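PDB 3ISR: transglutaminase-like enzymes, putative cysteine protease from Cytophaga hutchinsonii, which is probably a cysteine-dependent hydrolase of the transglutaminase-like superfamily, a group related to papain-like peptidases, though its substrate is not established. Local coordinates for residues Phe30-His35 / Ala253-Phe258; Gly111-Phe116 / Ser196-Tyr201; Asn155-Ile160 / Thr175-Val180. All coordinates share one frame; numbering follows the deposited sequence.

Overall arrangement
All three contacts draw on backbone hydrogen bonds, but in different settings. Interaction 1 adds the edge strand 255-258 to strand 28-32 of an antiparallel sheet and is partly buried. Interaction 2 is buried. It docks a 3-10 turn onto the start of strand 199-206 with one backbone bond and mostly side-chain packing. Interaction 3 pairs two short parallel strands further from the chain centre, adds an arginine bond, and is partly buried, with Tyr159 exposed. Helix 181-194 runs from the end of 175-180 to the start of 196-201, joining interactions 2 and 3. The centres lie about 24 to 26 Å apart. Interactions 1 and 2 reach the second subunit, interaction 3 the third.

Interaction 1: residues Phe30-His35 / Ala253-Phe258; sequences FIFNVH and AVASIF
Phe32 and Ala255 face each other as a non-hydrogen-bonded antiparallel pair, and this is the tight part of the contact. Ala255 CB lies 3.6 Å from Phe32 CE1. The carbonyl oxygen of Val254 meets the rim of the same ring, roughly level with it. Beside them Phe30 and Ile257 run side by side, with CD1 of Phe30 3.9 Å from CG1 of Ile257. Phe30 CG is anti to its carbonyl carbon (chi1 -65°), which lays the ring along the isoleucine. Tyr22 of strand 12-24 and Phe80 and Met82 of strand 78-96, both in the other antiparallel sheet, pack on this face.

Ile31 and Ser256 form the hydrogen-bonded pair. Ile31 N reaches Ser256 O at 2.9 Å, and Ser256 N returns to Ile31 O at 2.8 Å, nearly straight at 176°. On their face Ile31 CD1 meets Phe258 CE1 at 3.8 Å, and Val106 of the second subunit packs on both.

The loose side is the Asn33 and Ala253 end. Asn33 N still holds Val254 O at 2.9 Å, but a water donates to Ala253 O and gives Ile31 O its second bond. The chemistry implies a strand edge held by backbone bonds, with the face of Phe30, Phe32, Ala255 and Ile257 turned to the other sheet.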
loop_
_atom_site.group_PDB
_atom_site.type_symbol
_atom_site.label_atom_id
_atom_site.label_comp_id
_atom_site.label_asym_id
_atom_site.label_seq_id
_atom_site.Cartn_x
_atom_site.Cartn_y
_atom_site.Cartn_z
ATOM N N PHE B 30 16.686 25.085 -2.496
ATOM C CA PHE B 30 17.032 24.143 -1.432
ATOM C C PHE B 30 16.597 24.714 -0.106
ATOM O O PHE B 30 16.737 25.917 0.141
ATOM C CB PHE B 30 18.550 23.938 -1.371
ATOM C CG PHE B 30 19.119 23.279 -2.580
ATOM C CD1 PHE B 30 19.437 21.927 -2.559
ATOM C CD2 PHE B 30 19.344 24.007 -3.742
ATOM C CE1 PHE B 30 19.982 21.311 -3.687
ATOM C CE2 PHE B 30 19.875 23.400 -4.867
ATOM C CZ PHE B 30 20.187 22.043 -4.838
ATOM N N ILE B 31 16.067 23.855 0.749
ATOM C CA ILE B 31 15.888 24.212 2.141
ATOM C C ILE B 31 16.649 23.164 2.906
ATOM O O ILE B 31 16.309 21.969 2.849
ATOM C CB ILE B 31 14.421 24.178 2.597
ATOM C CG1 ILE B 31 13.563 25.078 1.705
ATOM C CG2 ILE B 31 14.321 24.626 4.080
ATOM C CD1 ILE B 31 12.061 25.021 2.056
ATOM N N PHE B 32 17.680 23.616 3.612
ATOM C CA PHE B 32 18.550 22.721 4.336
ATOM C C PHE B 32 18.285 22.761 5.833
ATOM O O PHE B 32 17.825 23.766 6.366
ATOM C CB PHE B 32 20.015 23.108 4.102
ATOM C CG PHE B 32 20.496 22.865 2.706
ATOM C CD1 PHE B 32 20.609 21.576 2.211
ATOM C CD2 PHE B 32 20.879 23.933 1.901
ATOM C CE1 PHE B 32 21.078 21.347 0.925
ATOM C CE2 PHE B 32 21.354 23.716 0.615
ATOM C CZ PHE B 32 21.449 22.419 0.126
ATOM N N ASN B 33 18.611 21.664 6.511
ATOM C CA ASN B 33 18.554 21.648 7.961
ATOM C C ASN B 33 19.808 21.017 8.525
ATOM O O ASN B 33 19.828 19.798 8.775
ATOM C CB ASN B 33 17.319 20.893 8.441
ATOM C CG ASN B 33 17.098 21.036 9.920
ATOM O OD1 ASN B 33 17.479 22.051 10.543
ATOM N ND2 ASN B 33 16.486 20.024 10.504
ATOM N N VAL B 34 20.853 21.842 8.692
ATOM C CA VAL B 34 22.167 21.366 9.142
ATOM C C VAL B 34 22.703 22.041 10.412
ATOM O O VAL B 34 23.575 21.481 11.081
ATOM C CB VAL B 34 23.257 21.421 7.997
ATOM C CG1 VAL B 34 22.794 20.639 6.764
ATOM C CG2 VAL B 34 23.600 22.859 7.627
ATOM N N HIS B 35 22.200 23.238 10.731
ATOM C CA HIS B 35 22.587 23.977 11.936
ATOM C C HIS B 35 22.200 23.275 13.236
ATOM O O HIS B 35 21.099 22.705 13.343
ATOM C CB HIS B 35 21.893 25.328 11.942
ATOM C CG HIS B 35 22.499 26.316 11.004
ATOM N ND1 HIS B 35 22.316 26.246 9.639
ATOM C CD2 HIS B 35 23.296 27.387 11.229
ATOM C CE1 HIS B 35 22.978 27.236 9.064
ATOM N NE2 HIS B 35 23.581 27.941 10.007
ATOM N N ALA B 253 13.877 17.365 7.207
ATOM C CA ALA B 253 14.720 16.795 6.142
ATOM C C ALA B 253 16.086 17.456 6.144
ATOM O O ALA B 253 16.195 18.650 6.434
ATOM C CB ALA B 253 14.072 16.984 4.786
ATOM N N VAL B 254 17.117 16.696 5.783
ATOM C CA VAL B 254 18.458 17.275 5.643
ATOM C C VAL B 254 18.405 18.321 4.546
ATOM O O VAL B 254 18.863 19.447 4.722
ATOM C CB VAL B 254 19.514 16.202 5.311
ATOM C CG1 VAL B 254 20.880 16.852 5.015
ATOM C CG2 VAL B 254 19.636 15.239 6.472
ATOM N N ALA B 255 17.783 17.943 3.431
ATOM C CA ALA B 255 17.679 18.812 2.281
ATOM C C ALA B 255 16.336 18.598 1.597
ATOM O O ALA B 255 16.028 17.484 1.163
ATOM C CB ALA B 255 18.834 18.530 1.305
ATOM N N SER B 256 15.545 19.658 1.502
ATOM C CA SER B 256 14.344 19.622 0.693
ATOM C C SER B 256 14.660 20.313 -0.620
ATOM O O SER B 256 15.082 21.473 -0.631
ATOM C CB SER B 256 13.184 20.292 1.422
ATOM O OG SER B 256 12.879 19.545 2.600
ATOM N N ILE B 257 14.457 19.589 -1.719
ATOM C CA ILE B 257 14.905 20.033 -3.035
ATOM C C ILE B 257 13.723 20.310 -3.949
ATOM O O ILE B 257 12.974 19.395 -4.324
ATOM C CB ILE B 257 15.867 18.990 -3.655
ATOM C CG1 ILE B 257 17.090 18.806 -2.741
ATOM C CG2 ILE B 257 16.246 19.372 -5.092
ATOM C CD1 ILE B 257 17.983 17.631 -3.108
ATOM N N PHE B 258 13.547 21.588 -4.269
ATOM C CA PHE B 258 12.483 22.051 -5.168
ATOM C C PHE B 258 13.055 22.348 -6.538
ATOM O O PHE B 258 13.472 23.468 -6.812
ATOM C CB PHE B 258 11.810 23.301 -4.597
ATOM C CG PHE B 258 11.082 23.041 -3.314
ATOM C CD1 PHE B 258 11.755 23.094 -2.102
ATOM C CD2 PHE B 258 9.719 22.721 -3.318
ATOM C CE1 PHE B 258 11.095 22.831 -0.896
ATOM C CE2 PHE B 258 9.053 22.467 -2.121
ATOM C CZ PHE B 258 9.742 22.527 -0.907
HETATM O O HOH W 1 15.438 21.005 5.288
#

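Interaction 2: residues Gly111-Phe116 / Ser196-Tyr201; sequences GDIIPF and SIPARY
Phe116 O accepts the one hydrogen bond of this contact, from Ala199 N at 3.1 Å. The N-H points well at the oxygen (164°), but the donor stands above the carbonyl plane. The CA of Pro198 adds a CH...O contact to the same oxygen at 3.4 Å. Arg193 NE gives it a further, weak bond, and Arg193 NH2 binds Ala199 O, so one arginine of helix 181-194 serves both segments.

That helix ends in a Schellman motif with Ser196 as its C-prime residue. The chain then runs on extended through Ile197 and Pro198 into strand 199-206 of the transglutaminase-like region. The opposing Phe116 lies in a 3-10 turn.

The other contacts are of side chains. CG2 of Ile113 meets CB of Pro198 at 3.8 Å. Phe116 CB comes 3.4 Å from Ala199 O. With chi1 at -60° the ring bond of Phe116 lies beside its backbone N, which sets CD1 3.6 Å from Arg200 CB. Replacing Phe116 with an alanine would probably open a gap beside Arg200 CB, with the cover of the ring lost there.

The arginine's charged end leads away from the ring, to a salt bridge with Glu219 and a cation-pi contact with Trp226.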
loop_
_atom_site.group_PDB
_atom_site.type_symbol
_atom_site.label_atom_id
_atom_site.label_comp_id
_atom_site.label_asym_id
_atom_site.label_seq_id
_atom_site.Cartn_x
_atom_site.Cartn_y
_atom_site.Cartn_z
ATOM N N GLY B 111 -0.711 21.731 25.804
ATOM C CA GLY B 111 -1.251 21.787 24.457
ATOM C C GLY B 111 -0.205 21.557 23.383
ATOM O O GLY B 111 -0.505 20.952 22.343
ATOM N N ASP B 112 1.027 22.017 23.620
ATOM C CA ASP B 112 2.090 21.776 22.639
ATOM C C ASP B 112 2.612 20.329 22.535
ATOM O O ASP B 112 3.366 19.993 21.603
ATOM C CB ASP B 112 3.223 22.823 22.736
ATOM C CG ASP B 112 4.122 22.672 23.969
ATOM O OD1 ASP B 112 3.816 21.911 24.916
ATOM O OD2 ASP B 112 5.168 23.364 23.988
ATOM N N ILE B 113 2.187 19.474 23.460
ATOM C CA ILE B 113 2.532 18.031 23.401
ATOM C C ILE B 113 1.508 17.248 22.579
ATOM O O ILE B 113 1.847 16.298 21.891
ATOM C CB ILE B 113 2.620 17.419 24.818
ATOM C CG1 ILE B 113 3.529 18.266 25.715
ATOM C CG2 ILE B 113 3.097 15.958 24.791
ATOM C CD1 ILE B 113 4.915 18.472 25.176
ATOM N N ILE B 114 0.258 17.690 22.631
ATOM C CA ILE B 114 -0.860 16.961 22.019
ATOM C C ILE B 114 -0.629 16.546 20.560
ATOM O O ILE B 114 -0.949 15.420 20.210
ATOM C CB ILE B 114 -2.181 17.745 22.173
ATOM C CG1 ILE B 114 -2.524 17.907 23.663
ATOM C CG2 ILE B 114 -3.325 17.067 21.388
ATOM C CD1 ILE B 114 -2.851 16.613 24.379
ATOM N N PRO B 115 -0.083 17.445 19.712
ATOM C CA PRO B 115 0.096 17.072 18.298
ATOM C C PRO B 115 0.908 15.792 18.096
ATOM O O PRO B 115 0.708 15.089 17.105
ATOM C CB PRO B 115 0.840 18.288 17.710
ATOM C CG PRO B 115 0.407 19.417 18.563
ATOM C CD PRO B 115 0.291 18.856 19.947
ATOM N N PHE B 116 1.770 15.453 19.059
ATOM C CA PHE B 116 2.654 14.311 18.911
ATOM C C PHE B 116 1.990 12.988 19.276
ATOM O O PHE B 116 2.625 11.944 19.298
ATOM C CB PHE B 116 3.967 14.568 19.668
ATOM C CG PHE B 116 4.690 15.779 19.154
ATOM C CD1 PHE B 116 5.384 15.719 17.952
ATOM C CD2 PHE B 116 4.614 17.005 19.838
ATOM C CE1 PHE B 116 6.047 16.850 17.433
ATOM C CE2 PHE B 116 5.268 18.160 19.328
ATOM C CZ PHE B 116 5.989 18.068 18.116
ATOM N N SER B 196 -0.930 5.521 22.407
ATOM C CA SER B 196 -1.274 6.792 23.083
ATOM C C SER B 196 -0.117 7.374 23.900
ATOM O O SER B 196 -0.324 7.944 24.973
ATOM C CB SER B 196 -2.525 6.656 23.966
ATOM O OG SER B 196 -3.589 6.065 23.239
ATOM N N ILE B 197 1.101 7.242 23.385
ATOM C CA ILE B 197 2.268 7.845 24.034
ATOM C C ILE B 197 2.798 8.905 23.062
ATOM O O ILE B 197 3.112 8.574 21.918
ATOM C CB ILE B 197 3.355 6.767 24.308
ATOM C CG1 ILE B 197 2.805 5.676 25.223
ATOM C CG2 ILE B 197 4.642 7.380 24.937
ATOM C CD1 ILE B 197 3.647 4.386 25.204
ATOM N N PRO B 198 2.887 10.181 23.489
ATOM C CA PRO B 198 3.359 11.166 22.524
ATOM C C PRO B 198 4.802 10.888 22.122
ATOM O O PRO B 198 5.612 10.498 22.958
ATOM C CB PRO B 198 3.239 12.510 23.264
ATOM C CG PRO B 198 2.334 12.231 24.459
ATOM C CD PRO B 198 2.555 10.776 24.795
ATOM N N ALA B 199 5.117 11.049 20.840
ATOM C CA ALA B 199 6.496 10.785 20.388
ATOM C C ALA B 199 6.852 11.710 19.254
ATOM O O ALA B 199 5.974 12.112 18.493
ATOM C CB ALA B 199 6.649 9.341 19.957
ATOM N N ARG B 200 8.136 12.057 19.137
ATOM C CA ARG B 200 8.543 12.959 18.085
ATOM C C ARG B 200 9.888 12.520 17.486
ATOM O O ARG B 200 10.640 11.757 18.093
ATOM C CB ARG B 200 8.621 14.405 18.602
ATOM C CG ARG B 200 9.742 14.621 19.669
ATOM C CD ARG B 200 9.704 16.034 20.252
ATOM N NE ARG B 200 10.915 16.291 21.030
ATOM C CZ ARG B 200 11.114 17.360 21.792
ATOM N NH1 ARG B 200 10.183 18.307 21.901
ATOM N NH2 ARG B 200 12.263 17.491 22.447
ATOM N N TYR B 201 10.163 13.034 16.304
ATOM C CA TYR B 201 11.361 12.716 15.551
ATOM C C TYR B 201 12.516 13.629 15.987
ATOM O O TYR B 201 12.316 14.826 16.205
ATOM C CB TYR B 201 11.001 12.960 14.093
ATOM C CG TYR B 201 11.997 12.541 13.046
ATOM C CD1 TYR B 201 12.145 11.200 12.706
ATOM C CD2 TYR B 201 12.712 13.501 12.325
ATOM C CE1 TYR B 201 13.018 10.810 11.690
ATOM C CE2 TYR B 201 13.602 13.124 11.314
ATOM C CZ TYR B 201 13.741 11.767 11.015
ATOM O OH TYR B 201 14.588 11.350 10.022
#

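Interaction 3: residues Asn155-Ile160 / Thr175-Val180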
loop_
_atom_site.group_PDB
_atom_site.type_symbol
_atom_site.label_atom_id
_atom_site.label_comp_id
_atom_site.label_asym_id
_atom_site.label_seq_id
_atom_site.Cartn_x
_atom_site.Cartn_y
_atom_site.Cartn_z
ATOM N N ASN B 155 15.756 -5.786 17.413
ATOM C CA ASN B 155 15.815 -7.231 17.248
ATOM C C ASN B 155 15.082 -7.779 16.023
ATOM O O ASN B 155 15.324 -8.910 15.618
ATOM C CB ASN B 155 15.319 -7.925 18.525
ATOM C CG ASN B 155 16.277 -7.754 19.693
ATOM O OD1 ASN B 155 15.863 -7.448 20.808
ATOM N ND2 ASN B 155 17.560 -7.957 19.440
ATOM N N ASN B 156 14.205 -6.982 15.412
ATOM C CA ASN B 156 13.338 -7.519 14.374
ATOM C C ASN B 156 13.375 -6.770 13.049
ATOM O O ASN B 156 12.679 -7.152 12.115
ATOM C CB ASN B 156 11.903 -7.627 14.893
ATOM C CG ASN B 156 11.790 -8.586 16.035
ATOM O OD1 ASN B 156 11.767 -8.183 17.203
ATOM N ND2 ASN B 156 11.782 -9.867 15.723
ATOM N N VAL B 157 14.200 -5.723 12.978
ATOM C CA VAL B 157 14.377 -4.922 11.773
ATOM C C VAL B 157 15.880 -4.855 11.514
ATOM O O VAL B 157 16.662 -4.469 12.396
ATOM C CB VAL B 157 13.810 -3.471 11.941
ATOM C CG1 VAL B 157 14.050 -2.640 10.670
ATOM C CG2 VAL B 157 12.298 -3.489 12.288
ATOM N N GLU B 158 16.285 -5.233 10.309
ATOM C CA GLU B 158 17.703 -5.247 9.944
ATOM C C GLU B 158 18.166 -3.868 9.548
ATOM O O GLU B 158 17.464 -3.169 8.826
ATOM C CB GLU B 158 17.929 -6.176 8.764
ATOM C CG GLU B 158 17.371 -7.551 9.009
ATOM C CD GLU B 158 18.012 -8.608 8.147
ATOM O OE1 GLU B 158 18.851 -8.274 7.279
ATOM O OE2 GLU B 158 17.667 -9.786 8.350
ATOM N N TYR B 159 19.361 -3.480 9.982
ATOM C CA TYR B 159 19.903 -2.221 9.530
ATOM C C TYR B 159 20.617 -2.445 8.186
ATOM O O TYR B 159 21.633 -3.129 8.127
ATOM C CB TYR B 159 20.845 -1.601 10.568
ATOM C CG TYR B 159 21.308 -0.214 10.156
ATOM C CD1 TYR B 159 20.747 0.931 10.715
ATOM C CD2 TYR B 159 22.302 -0.059 9.188
ATOM C CE1 TYR B 159 21.162 2.205 10.312
ATOM C CE2 TYR B 159 22.727 1.188 8.785
ATOM C CZ TYR B 159 22.160 2.317 9.348
ATOM O OH TYR B 159 22.619 3.544 8.921
ATOM N N ILE B 160 20.066 -1.889 7.107
ATOM C CA ILE B 160 20.644 -2.101 5.775
ATOM C C ILE B 160 20.685 -0.812 4.971
ATOM O O ILE B 160 19.648 -0.308 4.584
ATOM C CB ILE B 160 19.882 -3.179 4.926
ATOM C CG1 ILE B 160 19.579 -4.452 5.724
ATOM C CG2 ILE B 160 20.674 -3.512 3.643
ATOM C CD1 ILE B 160 18.890 -5.575 4.895
ATOM N N THR B 175 6.600 -4.303 7.788
ATOM C CA THR B 175 6.603 -5.543 7.003
ATOM C C THR B 175 7.914 -5.755 6.269
ATOM O O THR B 175 8.324 -6.898 6.083
ATOM C CB THR B 175 5.460 -5.596 5.950
ATOM O OG1 THR B 175 5.523 -4.424 5.125
ATOM C CG2 THR B 175 4.108 -5.652 6.642
ATOM N N GLU B 176 8.569 -4.664 5.857
ATOM C CA GLU B 176 9.826 -4.768 5.086
ATOM C C GLU B 176 10.957 -5.278 5.976
ATOM O O GLU B 176 11.804 -6.055 5.526
ATOM C CB GLU B 176 10.218 -3.409 4.451
ATOM C CG GLU B 176 9.515 -3.141 3.127
ATOM C CD GLU B 176 9.609 -1.677 2.621
ATOM O OE1 GLU B 176 10.530 -0.894 3.020
ATOM O OE2 GLU B 176 8.738 -1.336 1.794
ATOM N N ARG B 177 10.967 -4.817 7.227
ATOM C CA ARG B 177 11.946 -5.243 8.255
ATOM C C ARG B 177 13.393 -4.924 7.895
ATOM O O ARG B 177 14.315 -5.641 8.304
ATOM C CB ARG B 177 11.815 -6.737 8.560
ATOM C CG ARG B 177 10.413 -7.184 9.021
ATOM C CD ARG B 177 9.943 -6.426 10.262
ATOM N NE ARG B 177 8.764 -7.061 10.868
ATOM C CZ ARG B 177 8.823 -8.164 11.617
ATOM N NH1 ARG B 177 9.991 -8.733 11.883
ATOM N NH2 ARG B 177 7.715 -8.702 12.113
ATOM N N ALA B 178 13.583 -3.864 7.121
ATOM C CA ALA B 178 14.909 -3.359 6.819
ATOM C C ALA B 178 14.858 -1.839 6.652
ATOM O O ALA B 178 13.882 -1.292 6.145
ATOM C CB ALA B 178 15.456 -4.033 5.551
ATOM N N GLY B 179 15.903 -1.144 7.081
ATOM C CA GLY B 179 15.932 0.298 6.920
ATOM C C GLY B 179 17.204 0.866 7.505
ATOM O O GLY B 179 18.132 0.113 7.834
ATOM N N VAL B 180 17.238 2.194 7.607
ATOM C CA VAL B 180 18.357 2.922 8.188
ATOM C C VAL B 180 17.771 3.784 9.308
ATOM O O VAL B 180 16.591 3.613 9.657
ATOM C CB VAL B 180 19.115 3.757 7.135
ATOM C CG1 VAL B 180 19.941 2.836 6.200
ATOM C CG2 VAL B 180 18.149 4.642 6.322
#
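Glu158 N gives the shortest bond of the contact, to Arg177 O at 2.8 Å, with the donor well above that carbonyl plane. Ile160 N follows, bonded to Gly179 O at 2.9 Å. Between them Gly179 N meets Glu158 O at 3.1 Å, nearly along the C=O axis. These three bonds make the parallel ladder of a beta-alpha-beta unit (strand 158-159, helix 170-176, strand 178-179). Val180, bonded through N to Asp183 OD2, is the N-cap of helix 181-194, so the strand leads into that helix.

Arg177 NH1 reaches back to Asn156 O, the end of helix 142-156, at 3.1 Å. The bond is bent (143°), and the oxygen lies off the guanidinium edge, tilted from its plane. The arginine chain folds at chi2 (-57°), bringing its end beside Asn156. Its NE binds Ile174 O, and its NH2 forms a salt bridge with Glu135 of the third subunit.

Packing flanks the ladder. Gly179 O sits over one face of the Tyr159 ring, shifted toward the rim, and Tyr159 CE1 comes 3.6 Å from Val180 CA. Ile160 CD1 rests on Ala178 CB at 3.8 Å. Arg177 thus does double duty: its backbone joins the ladder, while its guanidinium links a helix end to a neighbouring subunit.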